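Local coordinates for probable branched-chain amino acid ABC transporter, amino acid binding protein (Thermus thermophilus, PDB 3LKB), which probably serves as the substrate-binding protein of an ABC transporter for branched-chain amino acids, and binds valine, at residues 137-141 / 200-204; 212-216 / 241-246. The protein carries 2 engineered substitutions. One frame throughout, in Å; residues are numbered along the deposited sequence.

Interaction 1. Residues 137-141 / 200-204; sequences IAREK and EYVVH
Ile-137 lies over one face of the Tyr-201 ring: its CG2 sits 3.9 Å from the ring centroid and only 7° off the ring normal, a CH-pi contact. With CG2 anti to the backbone N, the other branch passes along the ring and ends on the strand, Ile-137 CG1 meeting Tyr-201 CD1 at 3.6 Å and Ile-137 CD1 ending against Val-203 CG2 at 3.7 Å. At the far edge of the ring, and in its plane, lies Glu-140 OE2, to which Tyr-201 OH donates over 2.8 Å. That oxygen accepts through its anti lone pair, and the carboxylate stands nearly upright to the ring, 82° between planes. Next to it, Lys-141, the first residue beyond the helix, bends at chi2 (100°) and reaches across to Glu-200, its NZ 2.9 Å from Glu-200 OE2 in a salt bridge whose hydrogen bonds are weak. Glu-200 OE1 also accepts from the backbone N of Lys-145, which ties the carboxylate to the start of strand 145-150. Ala-144 and Leu-228 add apolar contacts to Ile-137 and Tyr-201. Here the C-terminal end of helix 126-140 packs on strand 201-205 of a largely parallel sheet, the alpha/beta layering of a periplasmic binding protein lobe.

Interaction 2. Residues 212-216 / 241-246; sequences ANILK and LAGDAA
Ala-212 and Leu-241 meet through their CB atoms at 3.5 Å, and Ala-242 CB lies 3.9 Å from the same methyl of Ala-212. With only methyl groups on Ala-212 and Ala-242, the backbones come close, their CA atoms 4.6 Å apart. One turn along, Leu-215 has CG anti to its carbonyl carbon (chi1 -54°), which sends CD1 along residues 241-246 to touch Ala-242 CB and Ala-246 CA, each at 4.0 Å. Ala-245 points CB at the helix backbone, 3.5 Å from Leu-215 O and 3.8 Å from Leu-215 CB. Lys-216 flanks these apolar contacts: bent at chi2 and chi3, its chain folds back over the end of helix 236-242, where NZ donates to Leu-241 O at 3.2 Å, nearly in line with the carbonyl (168°). The ammonium group thus binds a carbonyl in the last turn of that helix, where its charge would probably suit the helix dipole. Leu-238 of helix 236-242 also touches Leu-215 and Ala-246, while His-227 of strand 226-229 meets Leu-215, so helix 208-220 is packed against both the neighbouring helix and the sheet.

The two contacts, with centres about 18 Å apart, follow one another along the chain: strand 201-205 of interaction 1 leads into helix 208-220 of interaction 2. They also touch directly, His-204 NE2 lying 3.8 Å from Ile-214 CD1. Side chains of the strand alternate, Tyr-201 and Val-203 facing helix 126-140 while His-204 packs against helix 208-220, so the two helices cover opposite faces of the same sheet. Strand 226-229 serves both contacts, and its His-227 ring meets that of His-204 with the planes about 20° apart. Neither contact includes a residue of the valine pocket; in interaction 2 the Leu-241 side chain remains about 13 Å from the ligand.

Interaction 1. Residues 137-141 / 200-204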
loop_
_atom_site.group_PDB
_atom_site.type_symbol
_atom_site.label_atom_id
_atom_site.label_comp_id
_atom_site.label_asym_id
_atom_site.label_seq_id
_atom_site.Cartn_x
_atom_site.Cartn_y
_atom_site.Cartn_z
ATOM N N ILE A 137 -6.852 -18.414 27.297
ATOM C CA ILE A 137 -7.592 -19.605 26.891
ATOM C C ILE A 137 -7.758 -20.636 28.046
ATOM O O ILE A 137 -8.858 -21.151 28.241
ATOM C CB ILE A 137 -6.968 -20.308 25.666
ATOM C CG1 ILE A 137 -7.177 -19.486 24.396
ATOM C CG2 ILE A 137 -7.578 -21.726 25.494
ATOM C CD1 ILE A 137 -6.198 -19.847 23.267
ATOM N N ALA A 138 -6.669 -20.938 28.768
ATOM C CA ALA A 138 -6.672 -21.990 29.803
ATOM C C ALA A 138 -7.547 -21.579 31.000
ATOM O O ALA A 138 -8.174 -22.410 31.600
ATOM C CB ALA A 138 -5.234 -22.344 30.258
ATOM N N ARG A 139 -7.592 -20.290 31.331
ATOM C CA ARG A 139 -8.525 -19.812 32.356
ATOM C C ARG A 139 -9.978 -20.080 31.955
ATOM O O ARG A 139 -10.782 -20.406 32.796
ATOM C CB ARG A 139 -8.365 -18.320 32.550
ATOM C CG ARG A 139 -8.831 -17.483 31.234
ATOM C CD ARG A 139 -10.069 -16.491 31.340
ATOM N NE ARG A 139 -9.673 -15.152 31.821
ATOM C CZ ARG A 139 -9.106 -14.909 33.016
ATOM N NH1 ARG A 139 -8.856 -15.929 33.844
ATOM N NH2 ARG A 139 -8.783 -13.648 33.382
ATOM N N GLU A 140 -10.312 -19.908 30.673
ATOM C CA GLU A 140 -11.680 -20.128 30.187
ATOM C C GLU A 140 -12.078 -21.584 30.180
ATOM O O GLU A 140 -13.196 -21.897 30.539
ATOM C CB GLU A 140 -11.846 -19.655 28.756
ATOM C CG GLU A 140 -12.187 -18.236 28.634
ATOM C CD GLU A 140 -13.293 -17.955 27.619
ATOM O OE1 GLU A 140 -13.880 -16.857 27.743
ATOM O OE2 GLU A 140 -13.555 -18.779 26.701
ATOM N N LYS A 141 -11.167 -22.454 29.732
ATOM C CA LYS A 141 -11.498 -23.826 29.407
ATOM C C LYS A 141 -10.250 -24.672 29.473
ATOM O O LYS A 141 -9.345 -24.477 28.646
ATOM C CB LYS A 141 -12.047 -23.898 27.989
ATOM C CG LYS A 141 -12.223 -25.331 27.455
ATOM C CD LYS A 141 -13.680 -25.773 27.569
ATOM C CE LYS A 141 -13.846 -27.273 27.307
ATOM N NZ LYS A 141 -13.632 -27.641 25.871
ATOM N N GLU A 200 -11.194 -25.420 19.211
ATOM C CA GLU A 200 -12.166 -24.548 19.867
ATOM C C GLU A 200 -11.691 -23.115 19.947
ATOM O O GLU A 200 -12.464 -22.209 20.216
ATOM C CB GLU A 200 -12.542 -25.085 21.242
ATOM C CG GLU A 200 -11.539 -26.017 21.853
ATOM C CD GLU A 200 -12.145 -26.914 22.951
ATOM O OE1 GLU A 200 -11.370 -27.660 23.629
ATOM O OE2 GLU A 200 -13.388 -26.855 23.128
ATOM N N TYR A 201 -10.399 -22.931 19.704
ATOM C CA TYR A 201 -9.783 -21.638 19.808
ATOM C C TYR A 201 -8.767 -21.600 18.717
ATOM O O TYR A 201 -7.946 -22.499 18.605
ATOM C CB TYR A 201 -9.062 -21.495 21.135
ATOM C CG TYR A 201 -9.993 -21.403 22.306
ATOM C CD1 TYR A 201 -10.351 -20.163 22.834
ATOM C CD2 TYR A 201 -10.513 -22.558 22.902
ATOM C CE1 TYR A 201 -11.214 -20.075 23.914
ATOM C CE2 TYR A 201 -11.376 -22.483 24.011
ATOM C CZ TYR A 201 -11.719 -21.245 24.508
ATOM O OH TYR A 201 -12.572 -21.150 25.583
ATOM N N VAL A 202 -8.818 -20.564 17.916
ATOM C CA VAL A 202 -7.770 -20.342 16.950
ATOM C C VAL A 202 -6.970 -19.093 17.325
ATOM O O VAL A 202 -7.530 -18.002 17.473
ATOM C CB VAL A 202 -8.350 -20.146 15.535
ATOM C CG1 VAL A 202 -7.257 -20.086 14.536
ATOM C CG2 VAL A 202 -9.256 -21.241 15.221
ATOM N N VAL A 203 -5.666 -19.260 17.478
ATOM C CA VAL A 203 -4.809 -18.125 17.766
ATOM C C VAL A 203 -4.086 -17.734 16.501
ATOM O O VAL A 203 -3.465 -18.581 15.874
ATOM C CB VAL A 203 -3.782 -18.482 18.830
ATOM C CG1 VAL A 203 -2.742 -17.364 18.982
ATOM C CG2 VAL A 203 -4.499 -18.756 20.125
ATOM N N HIS A 204 -4.145 -16.449 16.150
ATOM C CA HIS A 204 -3.495 -15.951 14.915
ATOM C C HIS A 204 -2.217 -15.161 15.153
ATOM O O HIS A 204 -2.157 -14.307 16.025
ATOM C CB HIS A 204 -4.451 -15.015 14.190
ATOM C CG HIS A 204 -5.619 -15.702 13.550
ATOM N ND1 HIS A 204 -6.780 -16.013 14.240
ATOM C CD2 HIS A 204 -5.809 -16.139 12.281
ATOM C CE1 HIS A 204 -7.646 -16.571 13.416
ATOM N NE2 HIS A 204 -7.082 -16.662 12.223
#

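Interaction 2. Residues 212-216 / 241-246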
loop_
_atom_site.group_PDB
_atom_site.type_symbol
_atom_site.label_atom_id
_atom_site.label_comp_id
_atom_site.label_asym_id
_atom_site.label_seq_id
_atom_site.Cartn_x
_atom_site.Cartn_y
_atom_site.Cartn_z
ATOM N N ALA A 212 -8.836 -11.333 8.720
ATOM C CA ALA A 212 -10.164 -10.893 8.315
ATOM C C ALA A 212 -10.842 -11.890 7.368
ATOM O O ALA A 212 -12.073 -12.205 7.500
ATOM C CB ALA A 212 -10.070 -9.510 7.658
ATOM N N ASN A 213 -10.074 -12.382 6.401
ATOM C CA ASN A 213 -10.615 -13.362 5.468
ATOM C C ASN A 213 -11.068 -14.655 6.160
ATOM O O ASN A 213 -12.135 -15.235 5.846
ATOM C CB ASN A 213 -9.580 -13.668 4.384
ATOM C CG ASN A 213 -9.389 -12.502 3.434
ATOM O OD1 ASN A 213 -10.327 -11.716 3.196
ATOM N ND2 ASN A 213 -8.165 -12.366 2.897
ATOM N N ILE A 214 -10.242 -15.127 7.084
ATOM C CA ILE A 214 -10.591 -16.304 7.855
ATOM C C ILE A 214 -11.892 -16.060 8.667
ATOM O O ILE A 214 -12.779 -16.912 8.645
ATOM C CB ILE A 214 -9.407 -16.756 8.740
ATOM C CG1 ILE A 214 -8.327 -17.388 7.860
ATOM C CG2 ILE A 214 -9.884 -17.736 9.806
ATOM C CD1 ILE A 214 -6.990 -17.537 8.531
ATOM N N LEU A 215 -12.018 -14.905 9.335
ATOM C CA LEU A 215 -13.201 -14.592 10.150
ATOM C C LEU A 215 -14.448 -14.501 9.301
ATOM O O LEU A 215 -15.486 -15.000 9.680
ATOM C CB LEU A 215 -13.037 -13.238 10.890
ATOM C CG LEU A 215 -11.794 -13.065 11.758
ATOM C CD1 LEU A 215 -11.699 -11.663 12.422
ATOM C CD2 LEU A 215 -11.697 -14.186 12.751
ATOM N N LYS A 216 -14.336 -13.845 8.148
ATOM C CA LYS A 216 -15.449 -13.752 7.219
ATOM C C LYS A 216 -15.954 -15.138 6.856
ATOM O O LYS A 216 -17.129 -15.398 6.912
ATOM C CB LYS A 216 -15.043 -12.942 5.980
ATOM C CG LYS A 216 -15.290 -11.458 6.213
ATOM C CD LYS A 216 -14.287 -10.565 5.601
ATOM C CE LYS A 216 -14.561 -10.247 4.146
ATOM N NZ LYS A 216 -13.499 -9.246 3.685
ATOM N N LEU A 241 -11.651 -4.469 7.860
ATOM C CA LEU A 241 -11.575 -5.572 6.848
ATOM C C LEU A 241 -12.549 -6.701 7.149
ATOM O O LEU A 241 -12.988 -7.375 6.229
ATOM C CB LEU A 241 -10.173 -6.156 6.801
ATOM C CG LEU A 241 -9.073 -5.212 6.327
ATOM C CD1 LEU A 241 -7.723 -5.840 6.517
ATOM C CD2 LEU A 241 -9.275 -4.895 4.833
ATOM N N ALA A 242 -12.889 -6.906 8.419
ATOM C CA ALA A 242 -13.727 -8.032 8.847
ATOM C C ALA A 242 -15.180 -7.620 9.198
ATOM O O ALA A 242 -16.099 -8.471 9.160
ATOM C CB ALA A 242 -13.110 -8.720 10.043
ATOM N N GLY A 243 -15.375 -6.347 9.546
ATOM C CA GLY A 243 -16.710 -5.886 9.987
ATOM C C GLY A 243 -17.175 -6.745 11.152
ATOM O O GLY A 243 -16.431 -7.008 12.051
ATOM N N ASP A 244 -18.388 -7.234 11.092
ATOM C CA ASP A 244 -18.975 -7.963 12.188
ATOM C C ASP A 244 -18.374 -9.300 12.407
ATOM O O ASP A 244 -18.646 -9.929 13.439
ATOM C CB ASP A 244 -20.437 -8.224 11.910
ATOM C CG ASP A 244 -21.302 -7.317 12.669
ATOM O OD1 ASP A 244 -21.059 -6.082 12.559
ATOM O OD2 ASP A 244 -22.209 -7.825 13.394
ATOM N N ALA A 245 -17.618 -9.781 11.429
ATOM C CA ALA A 245 -17.038 -11.095 11.626
ATOM C C ALA A 245 -15.967 -10.973 12.690
ATOM O O ALA A 245 -15.529 -11.977 13.221
ATOM C CB ALA A 245 -16.501 -11.737 10.297
ATOM N N ALA A 246 -15.576 -9.743 13.006
ATOM C CA ALA A 246 -14.584 -9.472 14.092
ATOM C C ALA A 246 -15.142 -9.528 15.523
ATOM O O ALA A 246 -14.411 -9.682 16.476
ATOM C CB ALA A 246 -13.886 -8.141 13.873
#